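Local structure of EAL/GGDEF domain protein (Methylococcus capsulatus, 3ICL) at residues R58-A61 with E62-T66. The protein belongs to the GGDEF-domain proteins, and the modelled chain adopts their alpha/beta fold, a central mixed sheet flanked by helices. The protein carries 1 engineered substitution. Residues are numbered along the deposited sequence; the frame is centred on the assembly and turned at random.
Sequences RATA and ERIRT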
loop_
_atom_site.group_PDB
_atom_site.type_symbol
_atom_site.label_atom_id
_atom_site.label_comp_id
_atom_site.label_asym_id
_atom_site.label_seq_id
_atom_site.Cartn_x
_atom_site.Cartn_y
_atom_site.Cartn_z
ATOM N N ARG A 58 -8.144 6.658 -7.641
ATOM C CA ARG A 58 -8.547 5.480 -8.402
ATOM C C ARG A 58 -7.434 5.022 -9.349
ATOM O O ARG A 58 -7.239 3.826 -9.558
ATOM C CB ARG A 58 -9.814 5.780 -9.207
ATOM C CG ARG A 58 -10.499 4.536 -9.758
ATOM C CD ARG A 58 -11.728 4.895 -10.581
ATOM N NE ARG A 58 -12.505 3.710 -10.940
ATOM C CZ ARG A 58 -13.285 3.037 -10.100
ATOM N NH1 ARG A 58 -13.404 3.430 -8.839
ATOM N NH2 ARG A 58 -13.948 1.969 -10.520
ATOM N N ALA A 59 -6.711 5.977 -9.925
ATOM C CA ALA A 59 -5.622 5.649 -10.838
ATOM C C ALA A 59 -4.444 5.080 -10.048
ATOM O O ALA A 59 -3.684 4.260 -10.555
ATOM C CB ALA A 59 -5.186 6.895 -11.611
ATOM N N THR A 60 -4.293 5.527 -8.806
ATOM C CA THR A 60 -3.209 5.050 -7.947
ATOM C C THR A 60 -3.502 3.616 -7.508
ATOM O O THR A 60 -2.619 2.761 -7.497
ATOM C CB THR A 60 -3.056 5.953 -6.702
ATOM O OG1 THR A 60 -2.705 7.280 -7.116
ATOM C CG2 THR A 60 -1.971 5.417 -5.777
ATOM N N ALA A 61 -4.757 3.364 -7.159
ATOM C CA ALA A 61 -5.196 2.047 -6.726
ATOM C C ALA A 61 -4.995 1.006 -7.818
ATOM O O ALA A 61 -4.629 -0.137 -7.542
ATOM C CB ALA A 61 -6.664 2.100 -6.332
ATOM N N GLU A 62 -5.247 1.396 -9.064
ATOM C CA GLU A 62 -5.091 0.476 -10.181
ATOM C C GLU A 62 -3.627 0.200 -10.481
ATOM O O GLU A 62 -3.260 -0.937 -10.777
ATOM C CB GLU A 62 -5.801 1.030 -11.422
ATOM C CG GLU A 62 -7.284 1.267 -11.184
ATOM C CD GLU A 62 -7.957 2.021 -12.315
ATOM O OE1 GLU A 62 -7.286 2.855 -12.959
ATOM O OE2 GLU A 62 -9.164 1.795 -12.544
ATOM N N ARG A 63 -2.786 1.228 -10.402
ATOM C CA ARG A 63 -1.366 1.032 -10.662
ATOM C C ARG A 63 -0.763 0.148 -9.581
ATOM O O ARG A 63 0.167 -0.611 -9.838
ATOM C CB ARG A 63 -0.623 2.369 -10.712
ATOM C CG ARG A 63 -0.967 3.208 -11.932
ATOM C CD ARG A 63 -0.010 4.367 -12.104
ATOM N NE ARG A 63 -0.444 5.254 -13.176
ATOM C CZ ARG A 63 0.174 6.382 -13.508
ATOM N NH1 ARG A 63 1.263 6.760 -12.855
ATOM N NH2 ARG A 63 -0.308 7.145 -14.477
ATOM N N ILE A 64 -1.292 0.247 -8.366
ATOM C CA ILE A 64 -0.791 -0.581 -7.283
ATOM C C ILE A 64 -1.121 -2.036 -7.595
ATOM O O ILE A 64 -0.280 -2.921 -7.444
ATOM C CB ILE A 64 -1.419 -0.185 -5.936
ATOM C CG1 ILE A 64 -0.916 1.201 -5.524
ATOM C CG2 ILE A 64 -1.068 -1.220 -4.879
ATOM C CD1 ILE A 64 -1.519 1.735 -4.228
ATOM N N ARG A 65 -2.346 -2.282 -8.051
ATOM C CA ARG A 65 -2.750 -3.645 -8.382
ATOM C C ARG A 65 -1.901 -4.242 -9.508
ATOM O O ARG A 65 -1.650 -5.447 -9.530
ATOM C CB ARG A 65 -4.235 -3.679 -8.763
ATOM C CG ARG A 65 -5.162 -3.265 -7.632
ATOM C CD ARG A 65 -6.621 -3.609 -7.913
ATOM N NE ARG A 65 -7.166 -2.861 -9.042
ATOM C CZ ARG A 65 -8.458 -2.811 -9.349
ATOM N NH1 ARG A 65 -9.347 -3.464 -8.610
ATOM N NH2 ARG A 65 -8.864 -2.110 -10.400
ATOM N N THR A 66 -1.445 -3.409 -10.439
ATOM C CA THR A 66 -0.629 -3.917 -11.545
ATOM C C THR A 66 0.759 -4.293 -11.052
ATOM O O THR A 66 1.466 -5.068 -11.699
ATOM C CB THR A 66 -0.429 -2.876 -12.671
ATOM O OG1 THR A 66 0.448 -1.839 -12.212
ATOM C CG2 THR A 66 -1.748 -2.269 -13.085
#
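Glu-62 leans back over the turn before it, its CG 3.0 Å from Arg-58 O, the same carbonyl that accepts Glu-62 N at 3.2 Å. The carboxylate ends beside the stem of Arg-58, where Glu-62 OE2 lies 4.2 Å from Arg-58 NE. Its plane is turned 63° from the guanidinium and the oxygen sits well out of that group's plane; no N-H points at it, and any attraction is probably through charge alone. Arg-58, its CG anti to the backbone N (chi1 -166°), runs out extended instead and gives NH1 to Val-4 O.

One residue on, Arg-63 repeats the backbone bond to Ala-59 O and lays its CG 3.2 Å from that oxygen. Beyond this the straight chain carries the guanidinium to Gln-108 O and Pro-109 O, with Phe-110 in a cation-pi contact. On the buried side, Ile-64 N reaches Thr-60 O at 3.0 Å, and the side chains of Ile-64 and Thr-60 cross at a slant, with Ile-64 CD1 4.0 Å from Thr-60 CG2. Thr-60 OG1 is hydrogen-bonded to Leu-56 O, one turn earlier, while Phe-82 of the sheet touches Thr-60, Ala-61 and Ile-64, and Ile-84 adds to the packing on Ile-64. Arg-65 N closes the next turn on Ala-61 O, and Thr-66 OG1 bonds to Arg-63 O at 2.7 Å.

The successive i to i+4 bonds are those of an alpha-helix, and through Thr-60, Ala-61 and Ile-64 this part of helix 50-67 packs one face on strand 81-86 in the central sheet of the GGDEF domain.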